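Long-range contacts in G-protein alpha subunit Galpha7 (PDB 6NE6), which probably binds and hydrolyses GTP as the switching alpha subunit of a heterotrimeric G protein in the amoeba Naegleria fowleri: residues A[12-17]-A[201-206]; A[246-251]-A[301-306]. All coordinates share one frame; numbering follows the deposited sequence.

Overall arrangement
Contacts 1 and 2 lie in one sheet, their centres about 10 Å apart. Contact 1 joins strands 10-16 and 199-205, contact 2 joins 242-248 and 297-302, and strands 199-205 and 242-248 are neighbours. Between them, Cys204 O and Asn248 N are 2.7 Å apart and Leu206 N and Asn248 O 2.8 Å, both probable hydrogen bonds, while Val203 CG1 packs on Asn248 CB. By family resemblance, contact 1 runs into the phosphate-binding P-loop and contact 2 carries two base-recognition motifs, so both probably frame one guanine nucleotide site. The ions in the model are two sodium ions, at His4, His6 and His193 and at His5 and His7.

Contact 1: A[12-17]-A[201-206]; sequences ILLVGA and LFVCSL
Strands 12-16 and 201-205 run parallel, Leu14 level with Leu201 and Val15 with Phe202, their axes within 4.7 Å and turned 33° against each other. Leu201 N gives its hydrogen to Leu13 O, Leu201 O takes the amide of Val15, and Val203 N makes the shortest bond of the three, 2.7 Å to Val15 O. That same Val15 oxygen meets Phe202 CA in a CA-H...O contact. Past Gly16 a water takes over from direct pairing: it accepts from Ala17 N at 2.9 Å and donates to Val203 O at 2.6 Å.

Among the side chains, Ile12 and Leu201 meet most closely. Ile12 lays its CG2 methyl over the branch point of Leu201, 3.5 Å from CG, with both Leu201 methyls close by. Leu14 comes in beside them, its CD2 methyl 4.1 Å from Leu201 CB and also within touch of Val203 CG2. Helices 308-326 and 22-32 close over this face, through Leu315 and Ile318 on Leu201 and through Ile25 on Leu14 and Val203. The pairing sits in the middle of the Ras-like P-loop NTPase sheet of G-alpha proteins: strand 10-16 leads into what looks like the Walker A loop, beginning at Gly16, and helix 22-32 follows that loop.

On the opposite face Val15 meets Phe202. With Val15 CG1 anti to the backbone N (chi1 176°), this methyl reaches the CD2-CE2 side of the phenyl ring obliquely, 3.9 Å from CD2. Cys204 SG lies in the plane of the same ring, at its edge, and Phe229 of helix 221-235 meets it edge-to-face.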
ATOM      1  N   ILE A  12      -9.289 -15.747   5.163  1.00 14.10           N
ATOM      2  CA  ILE A  12      -8.062 -15.427   4.443  1.00 12.82           C
ATOM      3  C   ILE A  12      -7.465 -14.201   5.108  1.00 13.59           C
ATOM      4  O   ILE A  12      -8.083 -13.127   5.103  1.00 15.96           O
ATOM      5  CB  ILE A  12      -8.343 -15.158   2.963  1.00 11.83           C
ATOM      6  CG1 ILE A  12      -9.039 -16.371   2.332  1.00 13.72           C
ATOM      7  CG2 ILE A  12      -7.062 -14.780   2.227  1.00 15.43           C
ATOM      8  CD1 ILE A  12      -9.458 -16.107   0.912  1.00 17.37           C
ATOM      9  N   LEU A  13      -6.273 -14.358   5.677  1.00 12.01           N
ATOM     10  CA  LEU A  13      -5.617 -13.310   6.447  1.00 11.21           C
ATOM     11  C   LEU A  13      -4.625 -12.567   5.574  1.00 13.90           C
ATOM     12  O   LEU A  13      -3.740 -13.185   4.978  1.00 13.68           O
ATOM     13  CB  LEU A  13      -4.878 -13.897   7.650  1.00 11.26           C
ATOM     14  CG  LEU A  13      -4.030 -12.943   8.504  1.00 14.71           C
ATOM     15  CD1 LEU A  13      -4.904 -11.870   9.149  1.00 17.77           C
ATOM     16  CD2 LEU A  13      -3.253 -13.729   9.577  1.00 12.84           C
ATOM     17  N   LEU A  14      -4.733 -11.242   5.551  1.00 12.67           N
ATOM     18  CA  LEU A  14      -3.752 -10.399   4.871  1.00 13.07           C
ATOM     19  C   LEU A  14      -2.590 -10.129   5.815  1.00 11.31           C
ATOM     20  O   LEU A  14      -2.798  -9.698   6.954  1.00 15.38           O
ATOM     21  CB  LEU A  14      -4.388  -9.081   4.432  1.00 14.19           C
ATOM     22  CG  LEU A  14      -5.393  -9.153   3.284  1.00 15.55           C
ATOM     23  CD1 LEU A  14      -6.175  -7.847   3.215  1.00 17.86           C
ATOM     24  CD2 LEU A  14      -4.666  -9.405   1.957  1.00 19.92           C
ATOM     25  N   VAL A  15      -1.366 -10.379   5.334  1.00  9.88           N
ATOM     26  CA  VAL A  15      -0.137 -10.204   6.102  1.00 12.16           C
ATOM     27  C   VAL A  15       0.830  -9.408   5.231  1.00 13.92           C
ATOM     28  O   VAL A  15       0.955  -9.685   4.036  1.00 16.18           O
ATOM     29  CB  VAL A  15       0.463 -11.571   6.500  1.00 19.41           C
ATOM     30  CG1 VAL A  15       1.796 -11.440   7.222  1.00 22.53           C
ATOM     31  CG2 VAL A  15      -0.531 -12.354   7.376  1.00 19.23           C
ATOM     32  N   GLY A  16       1.481  -8.404   5.810  1.00 15.17           N
ATOM     33  CA  GLY A  16       2.456  -7.638   5.055  1.00 16.92           C
ATOM     34  C   GLY A  16       2.845  -6.375   5.796  1.00 20.77           C
ATOM     35  O   GLY A  16       2.231  -5.991   6.799  1.00 22.44           O
ATOM     36  N   ALA A  17       3.850  -5.699   5.245  1.00 26.29           N
ATOM     37  CA  ALA A  17       4.333  -4.451   5.815  1.00 25.87           C
ATOM     38  C   ALA A  17       3.314  -3.325   5.624  1.00 27.24           C
ATOM     39  O   ALA A  17       2.296  -3.459   4.930  1.00 21.74           O
ATOM     40  CB  ALA A  17       5.677  -4.065   5.197  1.00 24.68           C
ATOM     41  N   LEU A 201      -2.417 -14.522   2.768  1.00 15.43           N
ATOM     42  CA  LEU A 201      -1.893 -13.795   1.610  1.00 14.79           C
ATOM     43  C   LEU A 201      -0.770 -12.920   2.137  1.00 14.68           C
ATOM     44  O   LEU A 201      -1.023 -11.904   2.793  1.00 14.96           O
ATOM     45  CB  LEU A 201      -2.960 -12.945   0.932  1.00 14.78           C
ATOM     46  CG  LEU A 201      -4.246 -13.638   0.484  1.00 15.41           C
ATOM     47  CD1 LEU A 201      -5.036 -12.706  -0.415  1.00 15.17           C
ATOM     48  CD2 LEU A 201      -3.924 -14.958  -0.227  1.00 16.83           C
ATOM     49  N   PHE A 202       0.472 -13.329   1.864  1.00 14.40           N
ATOM     50  CA  PHE A 202       1.644 -12.566   2.270  1.00 14.31           C
ATOM     51  C   PHE A 202       1.909 -11.544   1.173  1.00 13.98           C
ATOM     52  O   PHE A 202       2.251 -11.915   0.047  1.00 15.87           O
ATOM     53  CB  PHE A 202       2.849 -13.479   2.476  1.00 14.65           C
ATOM     54  CG  PHE A 202       3.935 -12.835   3.276  1.00 15.31           C
ATOM     55  CD1 PHE A 202       4.773 -11.891   2.704  1.00 18.61           C
ATOM     56  CD2 PHE A 202       4.089 -13.147   4.615  1.00 15.57           C
ATOM     57  CE1 PHE A 202       5.764 -11.274   3.466  1.00 19.33           C
ATOM     58  CE2 PHE A 202       5.070 -12.552   5.371  1.00 15.61           C
ATOM     59  CZ  PHE A 202       5.906 -11.604   4.795  1.00 16.59           C
ATOM     60  N   VAL A 203       1.736 -10.264   1.480  1.00 13.93           N
ATOM     61  CA  VAL A 203       1.769  -9.224   0.450  1.00 13.67           C
ATOM     62  C   VAL A 203       3.094  -8.481   0.529  1.00 13.53           C
ATOM     63  O   VAL A 203       3.452  -7.953   1.594  1.00 13.82           O
ATOM     64  CB  VAL A 203       0.603  -8.239   0.613  1.00 14.59           C
ATOM     65  CG1 VAL A 203       0.608  -7.224  -0.537  1.00 14.27           C
ATOM     66  CG2 VAL A 203      -0.729  -8.985   0.696  1.00 14.64           C
ATOM     67  N   CYS A 204       3.803  -8.414  -0.605  1.00 14.06           N
ATOM     68  CA  CYS A 204       5.068  -7.699  -0.711  1.00 13.97           C
ATOM     69  C   CYS A 204       4.993  -6.759  -1.892  1.00 13.08           C
ATOM     70  O   CYS A 204       4.395  -7.092  -2.917  1.00 15.27           O
ATOM     71  CB  CYS A 204       6.255  -8.642  -0.914  1.00 12.91           C
ATOM     72  SG  CYS A 204       6.604  -9.667   0.536  1.00 21.02           S
ATOM     73  N   SER A 205       5.611  -5.588  -1.749  1.00 13.19           N
ATOM     74  CA  SER A 205       5.625  -4.627  -2.846  1.00 13.36           C
ATOM     75  C   SER A 205       6.694  -4.985  -3.873  1.00 13.21           C
ATOM     76  O   SER A 205       7.870  -5.135  -3.531  1.00 14.30           O
ATOM     77  CB  SER A 205       5.869  -3.217  -2.306  1.00 16.16           C
ATOM     78  OG  SER A 205       6.100  -2.318  -3.383  1.00 14.29           O
ATOM     79  N   LEU A 206       6.281  -5.102  -5.142  1.00 13.40           N
ATOM     80  CA  LEU A 206       7.244  -5.238  -6.231  1.00 13.99           C
ATOM     81  C   LEU A 206       7.951  -3.919  -6.513  1.00 15.55           C
ATOM     82  O   LEU A 206       9.084  -3.906  -7.000  1.00 16.78           O
ATOM     83  CB  LEU A 206       6.518  -5.722  -7.482  1.00 17.19           C
ATOM     84  CG  LEU A 206       7.236  -6.468  -8.600  1.00 24.70           C
ATOM     85  CD1 LEU A 206       7.994  -7.663  -8.054  1.00 18.99           C
ATOM     86  CD2 LEU A 206       6.193  -6.903  -9.625  1.00 25.17           C
TER
HETATM   87  O   HOH W   1       5.308  -6.876   3.082  1.00 23.32           O

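Contact 2: A[246-251]-A[301-306]; sequences LLNKHD and FFVTAL
Asn248 reaches across to Val303 and Ala305 just where the parallel strands 246-248 and 301-302 run out, after Leu247 has bonded through N to Phe301 O and through O to Val303 N. Asn248 CB lies 4.0 Å from Val303 CG1. A first torsion of -173°, with CG anti to the backbone N, carries the amide over to the alanine methyl, Asn248 CG 4.0 Å from Ala305 CB. At the tip OD1 accepts from Ala305 N at 3.0 Å, in the carbonyl plane, and more weakly from Lys249 N; ND2 is held by Ser20 O.

Asn248 to Asp251 spell the NKxD motif of GTPases, and Val303 to Leu306 stand where G-alpha proteins have the TCAT sequence of the G5 loop, of which Ala305 is kept, so these bonds probably tie together two elements that recognise guanine in related GTPases. At the start of helix 250-258, His250 N donates to Val303 O, and Asp251 N to Thr304 OG1 at 2.9 Å. His250 ND1 meets Asp251 OD1 on its anti side at 3.0 Å, with the oxygen in the imidazole plane. Leu247 and Phe302 lie side by side, pointing the same way, with Leu247 CD1 3.7 Å from Phe302 CE1.

With Ala305 N-H and, more weakly, Lys249 N-H on OD1 and Ser20 O on ND2, the flip of the Asn248 amide is set, and its oxygen is identified as the acceptor.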
ATOM      1  N   LEU A 246       1.863 -12.693  -2.632  1.00 10.31           N
ATOM      2  CA  LEU A 246       1.314 -11.732  -3.587  1.00 12.55           C
ATOM      3  C   LEU A 246       2.338 -10.618  -3.781  1.00 12.20           C
ATOM      4  O   LEU A 246       2.634  -9.876  -2.839  1.00 14.19           O
ATOM      5  CB  LEU A 246      -0.007 -11.166  -3.084  1.00 13.96           C
ATOM      6  CG  LEU A 246      -1.274 -11.930  -3.444  1.00 17.73           C
ATOM      7  CD1 LEU A 246      -1.256 -13.343  -2.853  1.00 21.62           C
ATOM      8  CD2 LEU A 246      -2.469 -11.129  -2.938  1.00 17.26           C
ATOM      9  N   LEU A 247       2.874 -10.505  -4.991  1.00 11.37           N
ATOM     10  CA  LEU A 247       3.826  -9.440  -5.308  1.00 12.24           C
ATOM     11  C   LEU A 247       2.998  -8.316  -5.914  1.00 14.39           C
ATOM     12  O   LEU A 247       2.572  -8.398  -7.069  1.00 13.16           O
ATOM     13  CB  LEU A 247       4.932  -9.952  -6.233  1.00 12.69           C
ATOM     14  CG  LEU A 247       5.804 -11.035  -5.570  1.00 16.92           C
ATOM     15  CD1 LEU A 247       6.783 -11.700  -6.556  1.00 19.85           C
ATOM     16  CD2 LEU A 247       6.562 -10.471  -4.383  1.00 23.76           C
ATOM     17  N   ASN A 248       2.746  -7.284  -5.109  1.00 12.59           N
ATOM     18  CA  ASN A 248       1.768  -6.247  -5.366  1.00 12.26           C
ATOM     19  C   ASN A 248       2.440  -5.029  -6.001  1.00 13.02           C
ATOM     20  O   ASN A 248       3.668  -4.954  -6.131  1.00 12.65           O
ATOM     21  CB  ASN A 248       1.065  -5.888  -4.046  1.00 14.81           C
ATOM     22  CG  ASN A 248      -0.103  -4.941  -4.226  1.00 17.92           C
ATOM     23  OD1 ASN A 248      -0.801  -4.961  -5.241  1.00 14.09           O
ATOM     24  ND2 ASN A 248      -0.318  -4.096  -3.226  1.00 15.26           N
ATOM     25  N   LYS A 249       1.609  -4.082  -6.425  1.00 13.93           N
ATOM     26  CA  LYS A 249       2.057  -2.859  -7.099  1.00 12.21           C
ATOM     27  C   LYS A 249       2.783  -3.173  -8.404  1.00 15.51           C
ATOM     28  O   LYS A 249       3.708  -2.459  -8.801  1.00 14.15           O
ATOM     29  CB  LYS A 249       2.920  -1.990  -6.174  1.00 14.12           C
ATOM     30  CG  LYS A 249       2.285  -1.743  -4.803  1.00 13.40           C
ATOM     31  CD  LYS A 249       3.097  -0.757  -3.976  1.00 15.39           C
ATOM     32  CE  LYS A 249       2.471  -0.548  -2.602  1.00 16.69           C
ATOM     33  NZ  LYS A 249       3.211   0.519  -1.840  1.00 18.44           N
ATOM     34  N   HIS A 250       2.334  -4.232  -9.086  1.00 13.10           N
ATOM     35  CA  HIS A 250       2.984  -4.687 -10.315  1.00 15.09           C
ATOM     36  C   HIS A 250       3.046  -3.576 -11.363  1.00 14.87           C
ATOM     37  O   HIS A 250       4.091  -3.346 -11.977  1.00 15.96           O
ATOM     38  CB  HIS A 250       2.239  -5.911 -10.865  1.00 14.75           C
ATOM     39  CG  HIS A 250       2.676  -6.322 -12.235  1.00 14.10           C
ATOM     40  ND1 HIS A 250       2.184  -5.737 -13.378  1.00 15.98           N
ATOM     41  CD2 HIS A 250       3.532  -7.291 -12.646  1.00 17.49           C
ATOM     42  CE1 HIS A 250       2.744  -6.297 -14.436  1.00 18.99           C
ATOM     43  NE2 HIS A 250       3.556  -7.253 -14.020  1.00 17.70           N
ATOM     44  N   ASP A 251       1.937  -2.874 -11.589  1.00 14.05           N
ATOM     45  CA  ASP A 251       1.937  -1.861 -12.643  1.00 15.87           C
ATOM     46  C   ASP A 251       2.847  -0.674 -12.297  1.00 14.61           C
ATOM     47  O   ASP A 251       3.468  -0.089 -13.198  1.00 14.03           O
ATOM     48  CB  ASP A 251       0.497  -1.414 -12.930  1.00 17.44           C
ATOM     49  CG  ASP A 251      -0.331  -2.495 -13.659  1.00 21.68           C
ATOM     50  OD1 ASP A 251       0.229  -3.537 -14.077  1.00 21.53           O
ATOM     51  OD2 ASP A 251      -1.559  -2.309 -13.806  1.00 24.58           O
ATOM     52  N   PHE A 301       1.715 -14.959  -6.913  1.00 14.69           N
ATOM     53  CA  PHE A 301       0.921 -14.203  -7.876  1.00 15.72           C
ATOM     54  C   PHE A 301       1.425 -12.771  -7.951  1.00 17.41           C
ATOM     55  O   PHE A 301       1.743 -12.162  -6.923  1.00 17.38           O
ATOM     56  CB  PHE A 301      -0.586 -14.162  -7.511  1.00 18.09           C
ATOM     57  CG  PHE A 301      -1.279 -15.495  -7.571  1.00 20.19           C
ATOM     58  CD1 PHE A 301      -1.908 -15.915  -8.736  1.00 24.44           C
ATOM     59  CD2 PHE A 301      -1.333 -16.315  -6.456  1.00 23.07           C
ATOM     60  CE1 PHE A 301      -2.560 -17.149  -8.790  1.00 24.06           C
ATOM     61  CE2 PHE A 301      -1.993 -17.544  -6.508  1.00 22.04           C
ATOM     62  CZ  PHE A 301      -2.593 -17.958  -7.666  1.00 21.17           C
ATOM     63  N   PHE A 302       1.482 -12.227  -9.166  1.00 14.76           N
ATOM     64  CA  PHE A 302       1.682 -10.798  -9.344  1.00 14.10           C
ATOM     65  C   PHE A 302       0.320 -10.131  -9.348  1.00 14.91           C
ATOM     66  O   PHE A 302      -0.637 -10.673  -9.907  1.00 17.45           O
ATOM     67  CB  PHE A 302       2.400 -10.497 -10.664  1.00 14.85           C
ATOM     68  CG  PHE A 302       3.779 -11.085 -10.755  1.00 14.20           C
ATOM     69  CD1 PHE A 302       4.837 -10.498 -10.075  1.00 16.93           C
ATOM     70  CD2 PHE A 302       4.015 -12.216 -11.513  1.00 22.89           C
ATOM     71  CE1 PHE A 302       6.107 -11.017 -10.165  1.00 18.69           C
ATOM     72  CE2 PHE A 302       5.290 -12.752 -11.599  1.00 28.65           C
ATOM     73  CZ  PHE A 302       6.334 -12.148 -10.918  1.00 22.75           C
ATOM     74  N   VAL A 303       0.228  -8.935  -8.762  1.00 12.99           N
ATOM     75  CA  VAL A 303      -1.057  -8.243  -8.719  1.00 13.42           C
ATOM     76  C   VAL A 303      -0.837  -6.735  -8.674  1.00 12.69           C
ATOM     77  O   VAL A 303       0.217  -6.245  -8.267  1.00 12.84           O
ATOM     78  CB  VAL A 303      -1.908  -8.722  -7.515  1.00 14.55           C
ATOM     79  CG1 VAL A 303      -1.311  -8.259  -6.213  1.00 15.79           C
ATOM     80  CG2 VAL A 303      -3.357  -8.254  -7.655  1.00 18.51           C
ATOM     81  N   THR A 304      -1.837  -5.992  -9.145  1.00 12.54           N
ATOM     82  CA  THR A 304      -1.893  -4.548  -8.943  1.00 11.56           C
ATOM     83  C   THR A 304      -3.202  -4.289  -8.215  1.00 12.14           C
ATOM     84  O   THR A 304      -4.265  -4.276  -8.837  1.00 15.30           O
ATOM     85  CB  THR A 304      -1.819  -3.788 -10.261  1.00 15.04           C
ATOM     86  OG1 THR A 304      -0.584  -4.103 -10.911  1.00 14.80           O
ATOM     87  CG2 THR A 304      -1.865  -2.280 -10.000  1.00 17.69           C
ATOM     88  N   ALA A 305      -3.119  -4.115  -6.895  1.00 12.99           N
ATOM     89  CA  ALA A 305      -4.327  -3.971  -6.090  1.00 15.88           C
ATOM     90  C   ALA A 305      -5.142  -2.749  -6.494  1.00 15.59           C
ATOM     91  O   ALA A 305      -6.368  -2.754  -6.355  1.00 14.71           O
ATOM     92  CB  ALA A 305      -3.963  -3.893  -4.604  1.00 17.52           C
ATOM     93  N   LEU A 306      -4.493  -1.700  -7.005  1.00 12.89           N
ATOM     94  CA  LEU A 306      -5.234  -0.520  -7.438  1.00 16.61           C
ATOM     95  C   LEU A 306      -6.045  -0.783  -8.701  1.00 15.76           C
ATOM     96  O   LEU A 306      -6.939   0.004  -9.028  1.00 19.54           O
ATOM     97  CB  LEU A 306      -4.274   0.655  -7.653  1.00 18.22           C
ATOM     98  CG  LEU A 306      -3.638   1.228  -6.387  1.00 17.75           C
ATOM     99  CD1 LEU A 306      -2.521   2.206  -6.751  1.00 22.91           C
ATOM    100  CD2 LEU A 306      -4.703   1.954  -5.557  1.00 17.23           C
TER
HETATM  101  O   HOH W   2      -1.106  -6.143 -12.409  1.00 22.47           O